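Local coordinates for protein adenylosuccinate lyase (PDB 5HW2) that probably cleaves adenylosuccinate to AMP and fumarate, and SAICAR to AICAR and fumarate, in de novo purine biosynthesis, at residues L176-S181 against L202-E207; G185-L190 against E208-V213. One frame throughout, in Å; residues are numbered along the deposited sequence.

Contact 1 (L176-S181 against L202-E207). With K (potassium ion), chain M.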
ATOM      1  N   LEU C 176      17.378  15.007 -10.230  1.00 24.53           N
ATOM      2  CA  LEU C 176      18.527  14.243  -9.772  1.00 23.16           C
ATOM      3  C   LEU C 176      19.685  15.176  -9.453  1.00 23.91           C
ATOM      4  O   LEU C 176      19.791  16.275 -10.006  1.00 23.60           O
ATOM      5  CB  LEU C 176      18.974  13.223 -10.823  1.00 21.63           C
ATOM      6  CG  LEU C 176      17.955  12.164 -11.236  1.00 20.76           C
ATOM      7  CD1 LEU C 176      18.613  11.127 -12.129  1.00 17.31           C
ATOM      8  CD2 LEU C 176      17.334  11.513 -10.010  1.00 18.55           C
ATOM      9  N   THR C 177      20.561  14.719  -8.561  1.00 25.80           N
ATOM     10  CA  THR C 177      21.742  15.469  -8.162  1.00 26.33           C
ATOM     11  C   THR C 177      22.931  14.521  -8.083  1.00 26.36           C
ATOM     12  O   THR C 177      22.819  13.319  -8.343  1.00 24.73           O
ATOM     13  CB  THR C 177      21.537  16.171  -6.813  1.00 25.81           C
ATOM     14  OG1 THR C 177      21.061  15.222  -5.849  1.00 26.17           O
ATOM     15  CG2 THR C 177      20.541  17.316  -6.942  1.00 24.90           C
ATOM     16  N   VAL C 178      24.086  15.083  -7.729  1.00 28.82           N
ATOM     17  CA  VAL C 178      25.276  14.323  -7.368  1.00 27.16           C
ATOM     18  C   VAL C 178      25.867  14.965  -6.120  1.00 27.86           C
ATOM     19  O   VAL C 178      25.504  16.080  -5.739  1.00 30.17           O
ATOM     20  CB  VAL C 178      26.320  14.277  -8.503  1.00 24.26           C
ATOM     21  CG1 VAL C 178      25.822  13.410  -9.652  1.00 20.04           C
ATOM     22  CG2 VAL C 178      26.637  15.681  -8.985  1.00 23.53           C
ATOM     23  N   GLN C 179      26.785  14.250  -5.477  1.00 25.42           N
ATOM     24  CA  GLN C 179      27.362  14.748  -4.238  1.00 25.36           C
ATOM     25  C   GLN C 179      28.789  14.246  -4.084  1.00 31.62           C
ATOM     26  O   GLN C 179      29.142  13.161  -4.554  1.00 32.95           O
ATOM     27  CB  GLN C 179      26.535  14.326  -3.019  1.00 20.32           C
ATOM     28  CG  GLN C 179      26.530  12.830  -2.771  1.00 20.92           C
ATOM     29  CD  GLN C 179      26.455  12.481  -1.299  1.00 22.13           C
ATOM     30  OE1 GLN C 179      26.613  13.343  -0.435  1.00 25.25           O
ATOM     31  NE2 GLN C 179      26.219  11.207  -1.006  1.00 21.96           N
ATOM     32  N   PHE C 180      29.608  15.068  -3.416  1.00 34.43           N
ATOM     33  CA  PHE C 180      30.946  14.717  -2.937  1.00 33.44           C
ATOM     34  C   PHE C 180      31.144  15.518  -1.646  1.00 29.38           C
ATOM     35  O   PHE C 180      31.792  16.567  -1.618  1.00 28.25           O
ATOM     36  CB  PHE C 180      32.045  15.019  -3.957  1.00 34.93           C
ATOM     37  CG  PHE C 180      31.807  14.414  -5.312  1.00 34.88           C
ATOM     38  CD1 PHE C 180      32.072  13.073  -5.546  1.00 36.89           C
ATOM     39  CD2 PHE C 180      31.335  15.192  -6.357  1.00 34.62           C
ATOM     40  CE1 PHE C 180      31.857  12.518  -6.797  1.00 38.55           C
ATOM     41  CE2 PHE C 180      31.121  14.645  -7.608  1.00 35.83           C
ATOM     42  CZ  PHE C 180      31.382  13.305  -7.829  1.00 36.77           C
ATOM     43  N   SER C 181      30.562  15.014  -0.557  1.00 30.47           N
ATOM     44  CA  SER C 181      30.493  15.765   0.689  1.00 34.30           C
ATOM     45  C   SER C 181      31.218  15.114   1.858  1.00 35.61           C
ATOM     46  O   SER C 181      31.211  15.678   2.958  1.00 35.71           O
ATOM     47  CB  SER C 181      29.027  16.009   1.076  1.00 36.79           C
ATOM     48  OG  SER C 181      28.393  14.808   1.472  1.00 40.97           O
ATOM     49  N   LEU C 202      30.274  15.351 -14.646  1.00 42.74           N
ATOM     50  CA  LEU C 202      29.148  14.436 -14.787  1.00 40.01           C
ATOM     51  C   LEU C 202      27.986  15.105 -15.509  1.00 43.32           C
ATOM     52  O   LEU C 202      27.326  14.482 -16.348  1.00 47.53           O
ATOM     53  CB  LEU C 202      28.709  13.931 -13.413  1.00 34.89           C
ATOM     54  CG  LEU C 202      29.747  13.119 -12.638  1.00 35.01           C
ATOM     55  CD1 LEU C 202      29.232  12.765 -11.251  1.00 35.48           C
ATOM     56  CD2 LEU C 202      30.121  11.865 -13.412  1.00 34.41           C
ATOM     57  N   GLY C 203      27.726  16.370 -15.202  1.00 41.87           N
ATOM     58  CA  GLY C 203      26.638  17.099 -15.811  1.00 40.04           C
ATOM     59  C   GLY C 203      25.374  17.193 -14.987  1.00 37.26           C
ATOM     60  O   GLY C 203      24.316  17.495 -15.550  1.00 39.53           O
ATOM     61  N   LEU C 204      25.446  16.946 -13.682  1.00 32.39           N
ATOM     62  CA  LEU C 204      24.289  17.008 -12.807  1.00 30.62           C
ATOM     63  C   LEU C 204      24.516  18.032 -11.703  1.00 34.11           C
ATOM     64  O   LEU C 204      25.659  18.275 -11.302  1.00 35.75           O
ATOM     65  CB  LEU C 204      23.993  15.638 -12.186  1.00 29.44           C
ATOM     66  CG  LEU C 204      23.571  14.557 -13.181  1.00 31.35           C
ATOM     67  CD1 LEU C 204      23.359  13.232 -12.474  1.00 30.99           C
ATOM     68  CD2 LEU C 204      22.315  14.979 -13.927  1.00 32.86           C
ATOM     69  N   PRO C 205      23.454  18.652 -11.197  1.00 36.41           N
ATOM     70  CA  PRO C 205      23.623  19.660 -10.146  1.00 37.43           C
ATOM     71  C   PRO C 205      24.051  19.035  -8.828  1.00 36.24           C
ATOM     72  O   PRO C 205      23.848  17.847  -8.566  1.00 37.29           O
ATOM     73  CB  PRO C 205      22.231  20.289 -10.033  1.00 39.00           C
ATOM     74  CG  PRO C 205      21.310  19.218 -10.497  1.00 39.53           C
ATOM     75  CD  PRO C 205      22.043  18.499 -11.591  1.00 37.36           C
ATOM     76  N   VAL C 206      24.655  19.867  -7.992  1.00 33.78           N
ATOM     77  CA  VAL C 206      25.140  19.432  -6.688  1.00 33.76           C
ATOM     78  C   VAL C 206      23.975  19.367  -5.715  1.00 36.54           C
ATOM     79  O   VAL C 206      23.095  20.238  -5.711  1.00 39.30           O
ATOM     80  CB  VAL C 206      26.240  20.382  -6.182  1.00 34.50           C
ATOM     81  CG1 VAL C 206      26.704  19.978  -4.790  1.00 35.68           C
ATOM     82  CG2 VAL C 206      27.407  20.402  -7.149  1.00 29.13           C
ATOM     83  N   GLU C 207      23.958  18.324  -4.888  1.00 36.75           N
ATOM     84  CA  GLU C 207      22.970  18.240  -3.824  1.00 40.12           C
ATOM     85  C   GLU C 207      23.152  19.405  -2.860  1.00 43.80           C
ATOM     86  O   GLU C 207      24.256  19.652  -2.364  1.00 41.73           O
ATOM     87  CB  GLU C 207      23.099  16.909  -3.089  1.00 39.19           C
ATOM     88  CG  GLU C 207      21.948  16.621  -2.150  1.00 41.03           C
ATOM     89  CD  GLU C 207      20.603  16.745  -2.834  1.00 42.53           C
ATOM     90  OE1 GLU C 207      19.866  17.707  -2.531  1.00 44.67           O
ATOM     91  OE2 GLU C 207      20.287  15.885  -3.682  1.00 42.47           O
TER
HETATM   92  K     K M 501      28.270  12.105   1.717  1.00 38.05           K
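Thr-177 and Glu-207 meet because their torsions turn both side chains to the same place: OG1 of Thr-177 lies between its own N and carbonyl carbon (chi1 51°), while the Glu-207 chain leaves with CG anti to the backbone N and then bends at chi2. The hydroxyl donates to the carboxylate, with Thr-177 OG1 only 2.4 Å from Glu-207 OE2, a bond so short that its exact length is doubtful. The same OE2 is held by a salt bridge with Arg-218, and the hydroxyl probably helps to fix it. Beside this pair the backbones are clasped at a single residue. Val-178 N donates to Pro-205 O at 2.9 Å, and Glu-207 N returns a bond to Val-178 O, also 2.9 Å. This pair of bonds is the pattern of a parallel beta bridge, yet the segments diverge at about 90° and no strand develops. Apolar groups fill the flank. Val-178 CG1 touches the ends of two leucines, 3.7 Å from Leu-204 CD1 and 3.8 Å from Leu-202 CD1, its side chain crossing that of Leu-204 at about a right angle. Leu-202 CD1 also reaches the ring edge of Phe-180, near the ring plane, with CZ 4.1 Å away. Gly-203, with positive phi, ends helix 192-202 and turns the chain toward this clasp. Farther along, Gln-179 OE1 and Ser-181 OG bind a potassium ion, Ser-181 OG at 2.7 Å, and Gln-179 OE1 also accepts a hydrogen bond from Ser-210. The example illustrates how an isolated bridge can join the loops flanking a short helix, here beside the helical core of the fumarate lyase fold and leading into a potassium site near bound fumarate.

Contact 2 (G185-L190 against E208-V213). With K (potassium ion), chain M.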
ATOM      1  N   GLY C 185      28.746  14.550   5.248  1.00 28.72           N
ATOM      2  CA  GLY C 185      28.435  15.795   4.580  1.00 28.28           C
ATOM      3  C   GLY C 185      29.134  17.009   5.142  1.00 28.91           C
ATOM      4  O   GLY C 185      28.687  18.133   4.889  1.00 24.64           O
ATOM      5  N   ASN C 186      30.217  16.821   5.896  1.00 32.54           N
ATOM      6  CA  ASN C 186      30.939  17.917   6.525  1.00 35.37           C
ATOM      7  C   ASN C 186      32.036  18.502   5.646  1.00 34.23           C
ATOM      8  O   ASN C 186      32.610  19.533   6.013  1.00 32.64           O
ATOM      9  CB  ASN C 186      31.548  17.449   7.849  1.00 38.00           C
ATOM     10  CG  ASN C 186      32.096  16.040   7.768  1.00 39.18           C
ATOM     11  OD1 ASN C 186      32.082  15.414   6.708  1.00 39.29           O
ATOM     12  ND2 ASN C 186      32.584  15.531   8.891  1.00 39.61           N
ATOM     13  N   TYR C 187      32.340  17.872   4.510  1.00 33.92           N
ATOM     14  CA  TYR C 187      33.361  18.361   3.581  1.00 30.97           C
ATOM     15  C   TYR C 187      34.707  18.543   4.278  1.00 33.56           C
ATOM     16  O   TYR C 187      35.385  19.558   4.102  1.00 34.42           O
ATOM     17  CB  TYR C 187      32.921  19.661   2.909  1.00 25.88           C
ATOM     18  CG  TYR C 187      31.625  19.554   2.144  1.00 24.82           C
ATOM     19  CD1 TYR C 187      30.406  19.769   2.773  1.00 24.64           C
ATOM     20  CD2 TYR C 187      31.617  19.240   0.791  1.00 23.54           C
ATOM     21  CE1 TYR C 187      29.218  19.672   2.078  1.00 24.60           C
ATOM     22  CE2 TYR C 187      30.434  19.147   0.089  1.00 22.81           C
ATOM     23  CZ  TYR C 187      29.238  19.362   0.738  1.00 23.55           C
ATOM     24  OH  TYR C 187      28.057  19.264   0.043  1.00 26.57           O
ATOM     25  N   CYS C 188      35.093  17.554   5.085  1.00 34.84           N
ATOM     26  CA  CYS C 188      36.370  17.621   5.786  1.00 35.91           C
ATOM     27  C   CYS C 188      37.533  17.602   4.802  1.00 32.89           C
ATOM     28  O   CYS C 188      38.318  18.553   4.725  1.00 30.85           O
ATOM     29  CB  CYS C 188      36.481  16.464   6.779  1.00 39.42           C
ATOM     30  SG  CYS C 188      38.059  16.388   7.657  1.00 40.88           S
ATOM     31  N   ILE C 189      37.651  16.522   4.029  1.00 31.38           N
ATOM     32  CA  ILE C 189      38.765  16.403   3.096  1.00 31.64           C
ATOM     33  C   ILE C 189      38.462  17.122   1.786  1.00 34.05           C
ATOM     34  O   ILE C 189      39.365  17.699   1.168  1.00 35.01           O
ATOM     35  CB  ILE C 189      39.100  14.921   2.859  1.00 30.45           C
ATOM     36  CG1 ILE C 189      39.054  14.142   4.178  1.00 31.81           C
ATOM     37  CG2 ILE C 189      40.468  14.776   2.210  1.00 27.63           C
ATOM     38  CD1 ILE C 189      40.075  14.596   5.202  1.00 31.39           C
ATOM     39  N   LEU C 190      37.207  17.115   1.348  1.00 32.54           N
ATOM     40  CA  LEU C 190      36.824  17.720   0.083  1.00 30.58           C
ATOM     41  C   LEU C 190      36.359  19.163   0.283  1.00 31.34           C
ATOM     42  O   LEU C 190      36.248  19.664   1.403  1.00 30.52           O
ATOM     43  CB  LEU C 190      35.727  16.897  -0.592  1.00 27.61           C
ATOM     44  CG  LEU C 190      36.131  15.512  -1.102  1.00 29.69           C
ATOM     45  CD1 LEU C 190      34.918  14.760  -1.622  1.00 27.32           C
ATOM     46  CD2 LEU C 190      37.194  15.632  -2.183  1.00 24.02           C
ATOM     47  N   GLU C 208      22.060  20.128  -2.606  1.00 50.21           N
ATOM     48  CA  GLU C 208      22.144  21.349  -1.810  1.00 57.06           C
ATOM     49  C   GLU C 208      22.538  21.043  -0.370  1.00 53.58           C
ATOM     50  O   GLU C 208      23.454  21.665   0.179  1.00 52.53           O
ATOM     51  CB  GLU C 208      20.815  22.101  -1.869  1.00 64.11           C
ATOM     52  CG  GLU C 208      20.165  22.071  -3.241  1.00 68.96           C
ATOM     53  CD  GLU C 208      19.527  23.396  -3.620  1.00 71.69           C
ATOM     54  OE1 GLU C 208      20.059  24.075  -4.521  1.00 70.95           O
ATOM     55  OE2 GLU C 208      18.498  23.768  -3.015  1.00 73.42           O
ATOM     56  N   VAL C 209      21.860  20.084   0.258  1.00 49.29           N
ATOM     57  CA  VAL C 209      22.207  19.613   1.594  1.00 46.24           C
ATOM     58  C   VAL C 209      22.149  18.094   1.569  1.00 44.25           C
ATOM     59  O   VAL C 209      21.065  17.512   1.437  1.00 46.21           O
ATOM     60  CB  VAL C 209      21.278  20.172   2.680  1.00 45.26           C
ATOM     61  CG1 VAL C 209      21.619  19.551   4.025  1.00 45.01           C
ATOM     62  CG2 VAL C 209      21.392  21.680   2.754  1.00 44.10           C
ATOM     63  N   SER C 210      23.305  17.453   1.690  1.00 38.62           N
ATOM     64  CA  SER C 210      23.404  16.003   1.720  1.00 32.47           C
ATOM     65  C   SER C 210      24.105  15.574   2.999  1.00 30.93           C
ATOM     66  O   SER C 210      25.032  16.243   3.465  1.00 32.19           O
ATOM     67  CB  SER C 210      24.168  15.470   0.503  1.00 29.03           C
ATOM     68  OG  SER C 210      25.518  15.904   0.520  1.00 26.88           O
ATOM     69  N   THR C 211      23.644  14.464   3.572  1.00 28.97           N
ATOM     70  CA  THR C 211      24.355  13.827   4.671  1.00 27.05           C
ATOM     71  C   THR C 211      25.399  12.886   4.087  1.00 31.39           C
ATOM     72  O   THR C 211      26.138  13.269   3.175  1.00 31.00           O
ATOM     73  CB  THR C 211      23.390  13.076   5.587  1.00 25.50           C
ATOM     74  OG1 THR C 211      22.688  12.079   4.831  1.00 24.41           O
ATOM     75  CG2 THR C 211      22.385  14.036   6.205  1.00 26.02           C
ATOM     76  N   GLN C 212      25.469  11.651   4.592  1.00 35.45           N
ATOM     77  CA  GLN C 212      26.290  10.656   3.914  1.00 35.46           C
ATOM     78  C   GLN C 212      25.721  10.327   2.540  1.00 34.43           C
ATOM     79  O   GLN C 212      26.482  10.070   1.600  1.00 33.79           O
ATOM     80  CB  GLN C 212      26.430   9.386   4.765  1.00 35.41           C
ATOM     81  CG  GLN C 212      27.421   8.368   4.176  1.00 36.32           C
ATOM     82  CD  GLN C 212      28.114   7.507   5.225  1.00 39.10           C
ATOM     83  OE1 GLN C 212      27.755   6.347   5.441  1.00 37.40           O
ATOM     84  NE2 GLN C 212      29.110   8.077   5.886  1.00 42.69           N
ATOM     85  N   VAL C 213      24.398  10.368   2.394  1.00 32.83           N
ATOM     86  CA  VAL C 213      23.731  10.015   1.150  1.00 29.56           C
ATOM     87  C   VAL C 213      22.931  11.215   0.648  1.00 26.75           C
ATOM     88  O   VAL C 213      22.702  12.189   1.365  1.00 24.91           O
ATOM     89  CB  VAL C 213      22.817   8.786   1.309  1.00 26.57           C
ATOM     90  CG1 VAL C 213      23.619   7.583   1.763  1.00 26.22           C
ATOM     91  CG2 VAL C 213      21.698   9.088   2.288  1.00 26.00           C
TER
HETATM   92  K     K M 501      28.270  12.105   1.717  1.00 38.05           K
HETATM   93  O   HOH W   1      26.242  17.718  -1.329  1.00 28.83           O
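Gly-185 brings its backbone against Ser-210 and Thr-211 with positive phi (85°), its CA lying 4.5 Å from that of Thr-211 and 3.6 Å from Ser-210 O. This is a meeting of two loops at a potassium site beside the fumarate lyase active site, and no direct hydrogen bond joins the segments. The ion instead organises the second loop: Thr-211 O and Gln-212 O both bind it, at 2.8 Å and 2.7 Å, and Asp-96, Gln-179, Ser-181 and Gly-182 complete six ligands. The side chain of Gln-212, a residue that binds succinate, is held separately, NE2 bonding to Ala-183 O and OE1 to Ser-140 of the second subunit, while Thr-211 OG1 is tied to Glu-300 O. Across the contact, Tyr-187 brings its hydroxyl, which is hydrogen-bonded to Arg-428 of the second subunit, nearer to the other loop. Its OH remains 4.2 Å from Ser-210 OG, too far for a bond, and a water fills the step. Tyr-187 OH donates to this water at 2.8 Å, and the water in turn donates to Ser-210 OG at 2.7 Å.

Overall arrangement
Both contacts are largely buried and join the same two loops, those before and after helix 192-202, with their segments alternating along the chain. They differ in means. Contact 1 covers much more surface and combines backbone bonds with an apolar cluster against helices 16-33 and 94-130, whereas contact 2 is small, water-bridged and strongly engaged by the second subunit. The potassium ion belongs to both, taking side-chain oxygens from 176-181 and carbonyl oxygens from 208-213. Direct links also join the two contacts: Gln-179 NE2 lies 2.9 Å from Gln-212 O, and Ser-181 O is as close to Tyr-187 N, each a probable hydrogen bond.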